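PDB 4ABX: DNA repair protein RECN from Deinococcus radiodurans, which may take part in recombinational repair of damaged DNA as an SMC-like, ATP-binding protein, its coiled-coil domain being the part described here. Local coordinates for residues Asn46-Thr49 / Ile50-Ala54; Arg8-Ala11 / Arg12-Leu16. One frame throughout, in Å; residues are numbered along the deposited sequence.

In the fold
Both contacts are local, each lying within one helix of the RecN coiled-coil domain. Interaction 2 (8-11 with 12-16) comes first in the chain, on helix 6-27, and interaction 1 (46-49 with 50-54) follows on the next helix, 33-63. Their centres are 52 Å apart and their nearest atoms about 38 Å, so neither touches the other. The centre of interaction 2 lies about 40 Å from the centre of the chain, that of interaction 1 about 11 Å. Interaction 2 is near the end of the rod where both termini lie and packs on helix 145-169; interaction 1 sits between helix 87-115 and the second subunit. The two thus sample an end and the middle.

Interaction 1: residues Asn46-Thr49 / Ile50-Ala54; sequences NLHT and IAQAA
Ile50 packs back over the preceding turn of helix 33-63, a segment of the elongated coiled-coil domain, and its N donates to Asn46 O at 3.0 Å. With CG1 lying beside its own backbone N (chi1 -63°), CG1 and CD1 of Ile50 pass across the oxygen end of the Asn46 carbonyl, CG1 standing 3.2 Å from Asn46 O. Its terminal CD1 approaches Leu47 CD2 only loosely, at 4.5 Å; on the same chain Ile50 also touches Val113 of helix 87-115, and it meets Asp86 of the second subunit. Ala51 follows with N bonded to Leu47 O at 3.1 Å, its methyl CB near the same oxygen. Gln52 N reaches His48 O at 2.9 Å, and its extended side chain swings to the exposed imidazole of His48. Ring and amide planes are 60° apart, so the two groups meet aslant rather than stacked, and His48 NE2 is nearly equidistant from Gln52 OE1 (3.6 Å) and Gln52 NE2 (3.7 Å). The side chain of Ala53 packs on Ala78 of the second subunit, just as Thr49 does on Ala81 of that subunit. Ala53 N completes the i to i+4 series on Thr49 O at 2.8 Å.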
loop_
_atom_site.group_PDB
_atom_site.type_symbol
_atom_site.label_atom_id
_atom_site.label_comp_id
_atom_site.label_asym_id
_atom_site.label_seq_id
_atom_site.Cartn_x
_atom_site.Cartn_y
_atom_site.Cartn_z
ATOM N N ASN A 46 25.610 -3.954 -14.475
ATOM C CA ASN A 46 25.338 -4.096 -13.046
ATOM C C ASN A 46 25.018 -2.773 -12.361
ATOM O O ASN A 46 24.135 -2.718 -11.503
ATOM C CB ASN A 46 26.479 -4.821 -12.338
ATOM C CG ASN A 46 26.539 -6.280 -12.708
ATOM O OD1 ASN A 46 25.724 -6.753 -13.499
ATOM N ND2 ASN A 46 27.503 -7.002 -12.151
ATOM N N LEU A 47 25.720 -1.707 -12.749
ATOM C CA LEU A 47 25.416 -0.379 -12.220
ATOM C C LEU A 47 24.004 0.045 -12.631
ATOM O O LEU A 47 23.286 0.674 -11.856
ATOM C CB LEU A 47 26.444 0.662 -12.674
ATOM C CG LEU A 47 27.852 0.557 -12.075
ATOM C CD1 LEU A 47 28.778 1.589 -12.697
ATOM C CD2 LEU A 47 27.814 0.724 -10.561
ATOM N N HIS A 48 23.609 -0.310 -13.848
ATOM C CA HIS A 48 22.259 -0.022 -14.324
ATOM C C HIS A 48 21.207 -0.757 -13.498
ATOM O O HIS A 48 20.183 -0.189 -13.123
ATOM C CB HIS A 48 22.109 -0.410 -15.791
ATOM C CG HIS A 48 20.715 -0.246 -16.315
ATOM N ND1 HIS A 48 20.119 0.987 -16.469
ATOM C CD2 HIS A 48 19.798 -1.161 -16.706
ATOM C CE1 HIS A 48 18.894 0.823 -16.942
ATOM N NE2 HIS A 48 18.673 -0.467 -17.091
ATOM N N THR A 49 21.463 -2.031 -13.228
ATOM C CA THR A 49 20.559 -2.837 -12.423
ATOM C C THR A 49 20.342 -2.237 -11.033
ATOM O O THR A 49 19.208 -2.137 -10.557
ATOM C CB THR A 49 21.085 -4.269 -12.294
ATOM O OG1 THR A 49 21.075 -4.884 -13.585
ATOM C CG2 THR A 49 20.216 -5.079 -11.337
ATOM N N ILE A 50 21.440 -1.840 -10.393
ATOM C CA ILE A 50 21.402 -1.223 -9.071
ATOM C C ILE A 50 20.568 0.059 -9.070
ATOM O O ILE A 50 19.740 0.273 -8.182
ATOM C CB ILE A 50 22.833 -0.897 -8.568
ATOM C CG1 ILE A 50 23.650 -2.181 -8.403
ATOM C CG2 ILE A 50 22.785 -0.141 -7.244
ATOM C CD1 ILE A 50 25.128 -1.941 -8.165
ATOM N N ALA A 51 20.787 0.911 -10.066
ATOM C CA ALA A 51 20.095 2.195 -10.131
ATOM C C ALA A 51 18.614 1.997 -10.427
ATOM O O ALA A 51 17.758 2.702 -9.887
ATOM C CB ALA A 51 20.728 3.090 -11.181
ATOM N N GLN A 52 18.323 1.035 -11.295
ATOM C CA GLN A 52 16.947 0.707 -11.656
ATOM C C GLN A 52 16.231 0.074 -10.459
ATOM O O GLN A 52 15.041 0.301 -10.237
ATOM C CB GLN A 52 16.950 -0.249 -12.850
ATOM C CG GLN A 52 15.627 -0.387 -13.578
ATOM C CD GLN A 52 15.769 -1.173 -14.873
ATOM O OE1 GLN A 52 15.314 -0.736 -15.932
ATOM N NE2 GLN A 52 16.408 -2.340 -14.794
ATOM N N ALA A 53 16.958 -0.728 -9.689
ATOM C CA ALA A 53 16.378 -1.350 -8.494
ATOM C C ALA A 53 15.993 -0.284 -7.469
ATOM O O ALA A 53 14.896 -0.304 -6.923
ATOM C CB ALA A 53 17.355 -2.344 -7.881
ATOM N N ALA A 54 16.909 0.644 -7.211
ATOM C CA ALA A 54 16.652 1.733 -6.270
ATOM C C ALA A 54 15.524 2.654 -6.736
ATOM O O ALA A 54 14.750 3.155 -5.915
ATOM C CB ALA A 54 17.923 2.532 -6.007
#

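Interaction 2: residues Arg8-Ala11 / Arg12-Leu16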
loop_
_atom_site.group_PDB
_atom_site.type_symbol
_atom_site.label_atom_id
_atom_site.label_comp_id
_atom_site.label_asym_id
_atom_site.label_seq_id
_atom_site.Cartn_x
_atom_site.Cartn_y
_atom_site.Cartn_z
ATOM N N ARG A 8 33.585 -12.817 -66.780
ATOM C CA ARG A 8 32.513 -12.215 -65.988
ATOM C C ARG A 8 32.586 -12.692 -64.545
ATOM O O ARG A 8 32.404 -11.909 -63.620
ATOM C CB ARG A 8 31.128 -12.519 -66.577
ATOM C CG ARG A 8 30.855 -11.772 -67.869
ATOM C CD ARG A 8 29.382 -11.756 -68.274
ATOM N NE ARG A 8 29.220 -10.821 -69.378
ATOM C CZ ARG A 8 29.490 -11.118 -70.644
ATOM N NH1 ARG A 8 29.894 -12.338 -70.969
ATOM N NH2 ARG A 8 29.346 -10.201 -71.586
ATOM N N GLU A 9 32.865 -13.979 -64.363
ATOM C CA GLU A 9 32.962 -14.559 -63.027
ATOM C C GLU A 9 34.105 -13.949 -62.217
ATOM O O GLU A 9 33.981 -13.733 -61.009
ATOM C CB GLU A 9 33.119 -16.077 -63.108
ATOM C CG GLU A 9 31.853 -16.807 -63.510
ATOM C CD GLU A 9 32.083 -18.287 -63.748
ATOM O OE1 GLU A 9 33.255 -18.717 -63.726
ATOM O OE2 GLU A 9 31.093 -19.020 -63.960
ATOM N N ARG A 10 35.217 -13.671 -62.883
ATOM C CA ARG A 10 36.351 -13.044 -62.216
ATOM C C ARG A 10 36.006 -11.626 -61.770
ATOM O O ARG A 10 36.381 -11.203 -60.677
ATOM C CB ARG A 10 37.572 -13.011 -63.131
ATOM C CG ARG A 10 38.823 -12.476 -62.456
ATOM C CD ARG A 10 39.880 -12.044 -63.475
ATOM N NE ARG A 10 40.212 -13.106 -64.417
ATOM C CZ ARG A 10 40.498 -12.907 -65.701
ATOM N NH1 ARG A 10 40.488 -11.679 -66.207
ATOM N NH2 ARG A 10 40.787 -13.937 -66.482
ATOM N N ALA A 11 35.302 -10.890 -62.629
ATOM C CA ALA A 11 34.903 -9.523 -62.308
ATOM C C ALA A 11 34.036 -9.506 -61.052
ATOM O O ALA A 11 34.224 -8.674 -60.163
ATOM C CB ALA A 11 34.164 -8.888 -63.481
ATOM N N ARG A 12 33.092 -10.438 -60.980
ATOM C CA ARG A 12 32.206 -10.521 -59.828
ATOM C C ARG A 12 32.967 -10.948 -58.575
ATOM O O ARG A 12 32.684 -10.475 -57.481
ATOM C CB ARG A 12 31.012 -11.451 -60.106
ATOM C CG ARG A 12 30.077 -10.940 -61.216
ATOM C CD ARG A 12 28.741 -11.679 -61.247
ATOM N NE ARG A 12 28.901 -13.129 -61.302
ATOM C CZ ARG A 12 28.978 -13.837 -62.425
ATOM N NH1 ARG A 12 28.907 -13.237 -63.610
ATOM N NH2 ARG A 12 29.126 -15.154 -62.363
ATOM N N GLN A 13 33.941 -11.837 -58.736
ATOM C CA GLN A 13 34.720 -12.292 -57.594
ATOM C C GLN A 13 35.557 -11.150 -57.025
ATOM O O GLN A 13 35.722 -11.035 -55.812
ATOM C CB GLN A 13 35.605 -13.481 -57.969
ATOM C CG GLN A 13 36.389 -14.061 -56.795
ATOM C CD GLN A 13 35.506 -14.804 -55.808
ATOM O OE1 GLN A 13 35.971 -15.263 -54.767
ATOM N NE2 GLN A 13 34.229 -14.933 -56.139
ATOM N N ILE A 14 36.081 -10.303 -57.907
ATOM C CA ILE A 14 36.811 -9.110 -57.479
ATOM C C ILE A 14 35.944 -8.192 -56.609
ATOM O O ILE A 14 36.407 -7.694 -55.585
ATOM C CB ILE A 14 37.378 -8.324 -58.684
ATOM C CG1 ILE A 14 38.531 -9.105 -59.316
ATOM C CG2 ILE A 14 37.840 -6.928 -58.261
ATOM C CD1 ILE A 14 39.062 -8.506 -60.616
ATOM N N ASP A 15 34.693 -7.972 -57.018
ATOM C CA ASP A 15 33.770 -7.136 -56.249
ATOM C C ASP A 15 33.452 -7.760 -54.895
ATOM O O ASP A 15 33.385 -7.071 -53.879
ATOM C CB ASP A 15 32.460 -6.916 -57.014
ATOM C CG ASP A 15 32.597 -5.913 -58.146
ATOM O OD1 ASP A 15 33.552 -5.113 -58.127
ATOM O OD2 ASP A 15 31.733 -5.919 -59.049
ATOM N N LEU A 16 33.226 -9.070 -54.897
ATOM C CA LEU A 16 32.948 -9.812 -53.670
ATOM C C LEU A 16 34.062 -9.623 -52.642
ATOM O O LEU A 16 33.817 -9.245 -51.496
ATOM C CB LEU A 16 32.793 -11.301 -53.996
ATOM C CG LEU A 16 32.687 -12.293 -52.835
ATOM C CD1 LEU A 16 31.532 -11.929 -51.916
ATOM C CD2 LEU A 16 32.518 -13.704 -53.370
HETATM O O HOH W 1 35.012 -5.945 -60.901
#
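The side chain of Arg12 starts with CG beside its own backbone N and then bends at chi3 (-53°), which folds the guanidinium back over the preceding turn, against Arg8 and Glu9. Glu9 has CG anti to its carbonyl carbon (chi1 -73°), the rest of the chain running straight out. The closest touch between these two side chains is therefore made by a methylene: Glu9 CG lies 3.4 Å from Arg12 NH2. The carboxylate and guanidinium planes stand 84° apart, and Glu9 OE2 remains 4.6 Å from Arg12 NH2, so their opposite charges can attract only at a distance, without a salt bridge. Over one face of the guanidinium lie Arg8 O and, offset toward the rim, Glu9 CA, while NH1 approaches Arg8 CB at 3.8 Å. The bent arginine thus rests on backbone and aliphatic carbon.

Beneath these side chains the main chain is regular. Arg12 N donates to Arg8 O, Gln13 N to Glu9 O and Ile14 N to Arg10 O, the last at 2.9 Å. The bond from Asp15 N to Ala11 O is longer, 3.3 Å, and that oxygen also faces a water 2.9 Å away. The same water lies 3.2 Å from Asp15 OD1, placing it between the carbonyl and the carboxylate. Elsewhere on the helix, Ile14 CG1 sits 3.3 Å from Arg10 O, and both residues touch Glu166 of helix 145-169; Gln13 packs on Glu158 and Leu162 of that helix. The segment thus has a polar flank carrying the exposed Arg12 and Asp15, and another that packs, largely through long and polar side chains, on helix 145-169, at the end of the coiled-coil domain where helix 6-27 and helix 145-169 lie side by side.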